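Local coordinates for putative large adhesion protein (Lap) involved in biofilm formation (Marinobacter hydrocarbonoclasticus ATCC 49840, PDB 6M8M) that binds glucose with calcium through a PA14 domain of a large RTX adhesin that is probably involved in biofilm formation, at residues Gly120-Arg132 with Glu194-Ser208. Numbering follows the deposited sequence.
Sequences GNLELQAGTYQFR and EQGGAYEIFGSQHAS
Asn121 and Ser208 form an antiparallel hydrogen-bonded pair, Asn121 N giving its hydrogen to Ser208 O at 2.8 Å and Ser208 N returning one to Asn121 O. Two residues on, past the non-hydrogen-bonded pair Leu122-Ala207, Glu123 N donates to His206 O at 2.8 Å, approaching from above the carbonyl plane. The Glu123 chain bends at chi2 (-72°), which brings OE1 to Ser208 OG; the hydroxyl donates to its anti lone pair at 2.6 Å. A water joins Glu123 O to Gln205 O. At the far edge, Gln195 N bonds Thr128 O almost straight at 2.9 Å, just where Glu194 opens a type II turn, and a second water links Thr128 N to Glu194 OE2.

Between these two ends the packing is aromatic and apolar. Phe131 drives CE1 into the centre of one Phe202 face, a T-shaped pair with planes at 88° and centroids 5.1 Å apart; Leu122 CD2 meets the rim of the same Phe202 ring, 3.8 Å from CE1. Farther out, the Arg132 guanidinium lies over one face of Tyr199, tilted 22°, with CZ 3.6 Å from Tyr199 CD2, while its NE is salt-bridged to Glu191.

Strands 113-122 and 128-136 belong to different sheets, and residues 194-208 pair with both, through Glu194 on 128-136 and Ala207 and Ser208 on 113-122: a sheet-to-sheet connection of the PA14 beta-sandwich, away from the calcium-bound glucose.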
ATOM      1  N   GLY A 120       3.779   6.874   6.511  1.00  5.80           N
ATOM      2  CA  GLY A 120       3.568   8.243   6.911  1.00  7.47           C
ATOM      3  C   GLY A 120       3.054   8.284   8.325  1.00  7.35           C
ATOM      4  O   GLY A 120       3.126   7.299   9.058  1.00  7.84           O
ATOM      5  N   ASN A 121       2.541   9.441   8.695  1.00  7.61           N
ATOM      6  CA  ASN A 121       1.918   9.670   9.989  1.00  8.24           C
ATOM      7  C   ASN A 121       0.488  10.115   9.766  1.00  8.02           C
ATOM      8  O   ASN A 121       0.204  10.896   8.862  1.00 10.40           O
ATOM      9  CB  ASN A 121       2.700  10.714  10.757  1.00 10.46           C
ATOM     10  CG  ASN A 121       4.077  10.220  11.137  1.00 14.22           C
ATOM     11  OD1 ASN A 121       4.230   9.126  11.667  1.00 15.05           O
ATOM     12  ND2 ASN A 121       5.092  11.018  10.843  1.00 21.37           N
ATOM     13  N   LEU A 122      -0.413   9.596  10.591  1.00  7.72           N
ATOM     14  CA  LEU A 122      -1.826   9.922  10.474  1.00  7.65           C
ATOM     15  C   LEU A 122      -2.087  11.305  11.053  1.00  8.27           C
ATOM     16  O   LEU A 122      -1.791  11.571  12.224  1.00 10.76           O
ATOM     17  CB  LEU A 122      -2.676   8.913  11.238  1.00  8.74           C
ATOM     18  CG  LEU A 122      -2.655   7.486  10.681  1.00  8.92           C
ATOM     19  CD1 LEU A 122      -3.377   6.518  11.598  1.00 10.77           C
ATOM     20  CD2 LEU A 122      -3.266   7.449   9.290  1.00  9.27           C
ATOM     21  N   GLU A 123      -2.693  12.167  10.255  1.00  7.13           N
ATOM     22  CA  GLU A 123      -3.012  13.533  10.669  1.00  7.48           C
ATOM     23  C   GLU A 123      -4.449  13.537  11.181  1.00  7.23           C
ATOM     24  O   GLU A 123      -5.368  14.084  10.571  1.00  9.63           O
ATOM     25  CB  GLU A 123      -2.797  14.481   9.503  1.00  9.71           C
ATOM     26  CG  GLU A 123      -1.342  14.588   9.062  1.00 11.31           C
ATOM     27  CD  GLU A 123      -0.481  15.354  10.053  1.00 15.50           C
ATOM     28  OE1 GLU A 123       0.759  15.304   9.925  1.00 19.83           O
ATOM     29  OE2 GLU A 123      -1.029  16.018  10.965  1.00 14.82           O
ATOM     30  N   LEU A 124      -4.630  12.895  12.332  1.00  7.50           N
ATOM     31  CA  LEU A 124      -5.938  12.663  12.914  1.00  6.29           C
ATOM     32  C   LEU A 124      -5.907  13.058  14.375  1.00  6.99           C
ATOM     33  O   LEU A 124      -4.922  12.798  15.066  1.00  8.68           O
ATOM     34  CB  LEU A 124      -6.301  11.189  12.838  1.00  7.57           C
ATOM     35  CG  LEU A 124      -6.401  10.590  11.437  1.00  8.68           C
ATOM     36  CD1 LEU A 124      -6.600   9.086  11.505  1.00  9.08           C
ATOM     37  CD2 LEU A 124      -7.521  11.232  10.665  1.00 11.07           C
ATOM     38  N   GLN A 125      -7.002  13.642  14.833  1.00  6.82           N
ATOM     39  CA  GLN A 125      -7.208  13.878  16.248  1.00  7.67           C
ATOM     40  C   GLN A 125      -7.495  12.553  16.961  1.00  6.60           C
ATOM     41  O   GLN A 125      -7.816  11.525  16.340  1.00  6.81           O
ATOM     42  CB  GLN A 125      -8.390  14.824  16.433  1.00  8.52           C
ATOM     43  CG  GLN A 125      -8.183  16.214  15.867  1.00 12.72           C
ATOM     44  CD  GLN A 125      -7.084  16.943  16.577  1.00 13.54           C
ATOM     45  OE1 GLN A 125      -5.916  16.797  16.236  1.00 15.56           O
ATOM     46  NE2 GLN A 125      -7.448  17.726  17.588  1.00 16.12           N
ATOM     47  N   ALA A 126      -7.379  12.572  18.284  1.00  6.69           N
ATOM     48  CA  ALA A 126      -7.753  11.412  19.086  1.00  6.48           C
ATOM     49  C   ALA A 126      -9.076  10.836  18.598  1.00  5.84           C
ATOM     50  O   ALA A 126     -10.030  11.567  18.350  1.00  6.52           O
ATOM     51  CB  ALA A 126      -7.876  11.815  20.559  1.00  7.94           C
ATOM     52  N   GLY A 127      -9.136   9.522  18.461  1.00  6.28           N
ATOM     53  CA  GLY A 127     -10.352   8.904  17.976  1.00  5.71           C
ATOM     54  C   GLY A 127     -10.162   7.445  17.651  1.00  5.31           C
ATOM     55  O   GLY A 127      -9.095   6.866  17.851  1.00  6.05           O
ATOM     56  N   THR A 128     -11.255   6.874  17.162  1.00  4.89           N
ATOM     57  CA  THR A 128     -11.371   5.473  16.784  1.00  5.15           C
ATOM     58  C   THR A 128     -11.695   5.443  15.300  1.00  5.07           C
ATOM     59  O   THR A 128     -12.636   6.102  14.856  1.00  5.75           O
ATOM     60  CB  THR A 128     -12.468   4.786  17.594  1.00  5.44           C
ATOM     61  OG1 THR A 128     -12.182   4.970  18.992  1.00  5.92           O
ATOM     62  CG2 THR A 128     -12.570   3.324  17.233  1.00  6.81           C
ATOM     63  N   TYR A 129     -10.875   4.729  14.541  1.00  5.10           N
ATOM     64  CA  TYR A 129     -10.896   4.757  13.089  1.00  4.77           C
ATOM     65  C   TYR A 129     -10.881   3.334  12.550  1.00  4.63           C
ATOM     66  O   TYR A 129     -10.698   2.365  13.285  1.00  5.59           O
ATOM     67  CB  TYR A 129      -9.693   5.557  12.561  1.00  5.46           C
ATOM     68  CG  TYR A 129      -9.661   6.985  13.075  1.00  5.35           C
ATOM     69  CD1 TYR A 129     -10.363   7.984  12.426  1.00  6.31           C
ATOM     70  CD2 TYR A 129      -8.946   7.321  14.217  1.00  5.56           C
ATOM     71  CE1 TYR A 129     -10.352   9.284  12.901  1.00  7.12           C
ATOM     72  CE2 TYR A 129      -8.935   8.625  14.694  1.00  5.46           C
ATOM     73  CZ  TYR A 129      -9.645   9.596  14.038  1.00  5.63           C
ATOM     74  OH  TYR A 129      -9.643  10.916  14.487  1.00  8.25           O
ATOM     75  N   GLN A 130     -11.048   3.203  11.237  1.00  4.59           N
ATOM     76  CA  GLN A 130     -11.166   1.893  10.617  1.00  4.48           C
ATOM     77  C   GLN A 130     -10.891   2.013   9.130  1.00  4.60           C
ATOM     78  O   GLN A 130     -11.439   2.890   8.461  1.00  5.11           O
ATOM     79  CB  GLN A 130     -12.575   1.348  10.844  1.00  4.91           C
ATOM     80  CG  GLN A 130     -12.832  -0.033  10.305  1.00  6.32           C
ATOM     81  CD  GLN A 130     -14.245  -0.480  10.608  1.00  6.92           C
ATOM     82  OE1 GLN A 130     -15.178   0.306  10.507  1.00  7.13           O
ATOM     83  NE2 GLN A 130     -14.408  -1.729  11.003  1.00  7.16           N
ATOM     84  N   PHE A 131     -10.067   1.101   8.615  1.00  4.54           N
ATOM     85  CA  PHE A 131      -9.803   1.004   7.192  1.00  4.96           C
ATOM     86  C   PHE A 131     -10.707  -0.040   6.543  1.00  4.90           C
ATOM     87  O   PHE A 131     -11.102  -1.030   7.162  1.00  5.61           O
ATOM     88  CB  PHE A 131      -8.354   0.582   6.943  1.00  5.01           C
ATOM     89  CG  PHE A 131      -7.328   1.637   7.242  1.00  4.61           C
ATOM     90  CD1 PHE A 131      -7.046   2.619   6.319  1.00  5.25           C
ATOM     91  CD2 PHE A 131      -6.606   1.604   8.423  1.00  5.31           C
ATOM     92  CE1 PHE A 131      -6.069   3.576   6.590  1.00  6.22           C
ATOM     93  CE2 PHE A 131      -5.634   2.554   8.689  1.00  6.50           C
ATOM     94  CZ  PHE A 131      -5.362   3.535   7.769  1.00  6.08           C
ATOM     95  N   ARG A 132     -10.971   0.168   5.260  1.00  4.78           N
ATOM     96  CA  ARG A 132     -11.567  -0.829   4.376  1.00  4.70           C
ATOM     97  C   ARG A 132     -10.720  -0.845   3.114  1.00  4.11           C
ATOM     98  O   ARG A 132     -10.376   0.214   2.588  1.00  5.73           O
ATOM     99  CB  ARG A 132     -13.033  -0.536   4.074  1.00  5.83           C
ATOM    100  CG  ARG A 132     -13.668  -1.609   3.204  1.00  6.83           C
ATOM    101  CD  ARG A 132     -15.166  -1.431   3.126  1.00  9.55           C
ATOM    102  NE  ARG A 132     -15.508  -0.257   2.357  1.00  8.78           N
ATOM    103  CZ  ARG A 132     -16.751   0.124   2.082  1.00 10.46           C
ATOM    104  NH1 ARG A 132     -17.777  -0.591   2.531  1.00  9.81           N
ATOM    105  NH2 ARG A 132     -16.962   1.212   1.362  1.00 10.89           N
ATOM    106  N   GLU A 194     -13.758   7.432  10.427  1.00  5.40           N
ATOM    107  CA  GLU A 194     -13.933   7.456  11.866  1.00  6.18           C
ATOM    108  C   GLU A 194     -15.131   6.587  12.203  1.00  5.66           C
ATOM    109  O   GLU A 194     -16.085   6.491  11.427  1.00  7.12           O
ATOM    110  CB  GLU A 194     -14.166   8.886  12.337  1.00  6.58           C
ATOM    111  CG  GLU A 194     -14.200   9.018  13.843  1.00  8.91           C
ATOM    112  CD  GLU A 194     -14.178  10.464  14.331  1.00 13.93           C
ATOM    113  OE1 GLU A 194     -14.215  11.389  13.493  1.00 17.09           O
ATOM    114  OE2 GLU A 194     -14.113  10.681  15.560  1.00 12.66           O
ATOM    115  N   GLN A 195     -15.066   5.907  13.341  1.00  5.78           N
ATOM    116  CA  GLN A 195     -16.202   5.143  13.835  1.00  6.53           C
ATOM    117  C   GLN A 195     -17.452   6.019  13.854  1.00  6.69           C
ATOM    118  O   GLN A 195     -17.430   7.150  14.348  1.00  6.62           O
ATOM    119  CB  GLN A 195     -15.876   4.659  15.245  1.00  6.37           C
ATOM    120  CG  GLN A 195     -16.954   3.821  15.919  1.00  7.23           C
ATOM    121  CD  GLN A 195     -16.563   3.481  17.334  1.00  7.83           C
ATOM    122  OE1 GLN A 195     -16.427   2.315  17.707  1.00 10.05           O
ATOM    123  NE2 GLN A 195     -16.365   4.501  18.136  1.00  7.07           N
ATOM    124  N   GLY A 196     -18.546   5.485  13.302  1.00  7.30           N
ATOM    125  CA  GLY A 196     -19.781   6.232  13.206  1.00  9.78           C
ATOM    126  C   GLY A 196     -19.843   7.166  12.029  1.00 10.01           C
ATOM    127  O   GLY A 196     -20.830   7.906  11.884  1.00 12.03           O
ATOM    128  N   GLY A 197     -18.814   7.179  11.198  1.00  9.22           N
ATOM    129  CA  GLY A 197     -18.780   8.032  10.041  1.00  9.16           C
ATOM    130  C   GLY A 197     -18.678   7.278   8.731  1.00  8.73           C
ATOM    131  O   GLY A 197     -18.763   6.047   8.691  1.00 10.91           O
ATOM    132  N   ALA A 198     -18.501   8.033   7.661  1.00  9.34           N
ATOM    133  CA  ALA A 198     -18.466   7.491   6.313  1.00  9.46           C
ATOM    134  C   ALA A 198     -17.033   7.301   5.839  1.00  6.66           C
ATOM    135  O   ALA A 198     -16.128   8.055   6.197  1.00  8.20           O
ATOM    136  CB  ALA A 198     -19.184   8.436   5.344  1.00 16.31           C
ATOM    137  N   TYR A 199     -16.851   6.298   4.987  1.00  6.81           N
ATOM    138  CA  TYR A 199     -15.551   6.046   4.387  1.00  6.14           C
ATOM    139  C   TYR A 199     -15.160   7.137   3.397  1.00  8.01           C
ATOM    140  O   TYR A 199     -15.995   7.652   2.644  1.00 10.62           O
ATOM    141  CB  TYR A 199     -15.564   4.714   3.648  1.00  7.03           C
ATOM    142  CG  TYR A 199     -15.471   3.507   4.547  1.00  6.00           C
ATOM    143  CD1 TYR A 199     -14.333   3.258   5.308  1.00  6.26           C
ATOM    144  CD2 TYR A 199     -16.520   2.604   4.643  1.00  6.61           C
ATOM    145  CE1 TYR A 199     -14.238   2.157   6.118  1.00  5.88           C
ATOM    146  CE2 TYR A 199     -16.442   1.495   5.461  1.00  6.81           C
ATOM    147  CZ  TYR A 199     -15.286   1.272   6.194  1.00  5.63           C
ATOM    148  OH  TYR A 199     -15.195   0.184   7.016  1.00  6.83           O
ATOM    149  N   GLU A 200     -13.867   7.475   3.393  1.00  7.35           N
ATOM    150  CA  GLU A 200     -13.235   8.384   2.453  1.00  8.51           C
ATOM    151  C   GLU A 200     -12.013   7.681   1.875  1.00  7.79           C
ATOM    152  O   GLU A 200     -11.353   6.912   2.575  1.00  7.55           O
ATOM    153  CB  GLU A 200     -12.766   9.665   3.192  1.00 10.43           C
ATOM    154  CG  GLU A 200     -13.896  10.450   3.863  1.00 14.06           C
ATOM    155  CD  GLU A 200     -13.415  11.508   4.858  1.00 20.92           C
ATOM    156  OE1 GLU A 200     -14.280  12.175   5.467  1.00 26.03           O
ATOM    157  OE2 GLU A 200     -12.194  11.680   5.056  1.00 19.33           O
ATOM    158  N   ILE A 201     -11.677   7.967   0.613  1.00  7.84           N
ATOM    159  CA  ILE A 201     -10.434   7.436   0.059  1.00  6.37           C
ATOM    160  C   ILE A 201      -9.259   7.960   0.872  1.00  6.98           C
ATOM    161  O   ILE A 201      -9.113   9.170   1.089  1.00  8.20           O
ATOM    162  CB  ILE A 201     -10.287   7.800  -1.428  1.00  7.86           C
ATOM    163  CG1 ILE A 201     -11.408   7.196  -2.263  1.00 11.35           C
ATOM    164  CG2 ILE A 201      -8.914   7.340  -1.949  1.00  9.43           C
ATOM    165  CD1 ILE A 201     -11.370   5.687  -2.366  1.00 12.79           C
ATOM    166  N   PHE A 202      -8.396   7.051   1.306  1.00  6.28           N
ATOM    167  CA  PHE A 202      -7.255   7.398   2.137  1.00  7.17           C
ATOM    168  C   PHE A 202      -6.178   8.083   1.319  1.00  6.95           C
ATOM    169  O   PHE A 202      -5.901   7.721   0.179  1.00  7.68           O
ATOM    170  CB  PHE A 202      -6.713   6.104   2.741  1.00  6.75           C
ATOM    171  CG  PHE A 202      -5.572   6.259   3.693  1.00  6.56           C
ATOM    172  CD1 PHE A 202      -5.706   6.994   4.848  1.00  7.78           C
ATOM    173  CD2 PHE A 202      -4.379   5.590   3.470  1.00  7.78           C
ATOM    174  CE1 PHE A 202      -4.661   7.098   5.742  1.00  7.91           C
ATOM    175  CE2 PHE A 202      -3.342   5.689   4.350  1.00  9.19           C
ATOM    176  CZ  PHE A 202      -3.477   6.424   5.487  1.00  8.45           C
ATOM    177  N   GLY A 203      -5.569   9.098   1.905  1.00  8.51           N
ATOM    178  CA  GLY A 203      -4.537   9.832   1.208  1.00  9.27           C
ATOM    179  C   GLY A 203      -4.122  11.090   1.920  1.00  8.98           C
ATOM    180  O   GLY A 203      -4.065  11.132   3.150  1.00  8.51           O
ATOM    181  N   SER A 204      -3.844  12.128   1.127  0.54  8.52           N
ATOM    182  CA  SER A 204      -3.318  13.382   1.659  0.54  8.64           C
ATOM    183  C   SER A 204      -4.222  13.997   2.717  0.54 10.50           C
ATOM    184  O   SER A 204      -3.736  14.710   3.602  0.54 12.41           O
ATOM    185  CB  SER A 204      -3.126  14.380   0.520  0.54 12.20           C
ATOM    186  OG  SER A 204      -2.059  13.982  -0.310  0.54 10.83           O
ATOM    187  N   GLN A 205      -5.532  13.776   2.627  1.00 10.51           N
ATOM    188  CA  GLN A 205      -6.453  14.302   3.632  1.00 13.21           C
ATOM    189  C   GLN A 205      -6.171  13.750   5.023  1.00 11.06           C
ATOM    190  O   GLN A 205      -6.570  14.377   6.018  1.00 14.66           O
ATOM    191  CB  GLN A 205      -7.885  13.953   3.202  1.00 17.46           C
ATOM    192  N   HIS A 206      -5.485  12.609   5.118  1.00  9.52           N
ATOM    193  CA  HIS A 206      -5.382  11.865   6.356  1.00  7.61           C
ATOM    194  C   HIS A 206      -3.969  11.620   6.839  1.00  8.50           C
ATOM    195  O   HIS A 206      -3.802  11.116   7.952  1.00  9.10           O
ATOM    196  CB  HIS A 206      -6.023  10.479   6.196  1.00  8.39           C
ATOM    197  CG  HIS A 206      -7.384  10.519   5.589  1.00 10.27           C
ATOM    198  ND1 HIS A 206      -7.626  10.150   4.285  1.00 10.97           N
ATOM    199  CD2 HIS A 206      -8.574  10.909   6.104  1.00 11.30           C
ATOM    200  CE1 HIS A 206      -8.916  10.284   4.028  1.00 12.70           C
ATOM    201  NE2 HIS A 206      -9.512  10.753   5.111  1.00 13.32           N
ATOM    202  N   ALA A 207      -2.955  11.917   6.035  1.00  8.40           N
ATOM    203  CA  ALA A 207      -1.612  11.494   6.374  1.00  8.44           C
ATOM    204  C   ALA A 207      -0.597  12.434   5.754  1.00  7.51           C
ATOM    205  O   ALA A 207      -0.868  13.097   4.749  1.00  9.81           O
ATOM    206  CB  ALA A 207      -1.351  10.072   5.867  1.00 10.44           C
ATOM    207  N   SER A 208       0.582  12.444   6.348  1.00  7.29           N
ATOM    208  CA  SER A 208       1.708  13.231   5.881  1.00  7.41           C
ATOM    209  C   SER A 208       2.963  12.393   6.056  1.00  8.70           C
ATOM    210  O   SER A 208       2.948  11.322   6.668  1.00  9.28           O
ATOM    211  CB  SER A 208       1.863  14.517   6.696  1.00 10.18           C
ATOM    212  OG  SER A 208       2.205  14.203   8.033  1.00 13.69           O
TER
HETATM  213  O   HOH W   1      -5.896  15.660   8.518  1.00 21.63           O
HETATM  214  O   HOH W   2     -13.613   8.520  17.164  1.00  8.29           O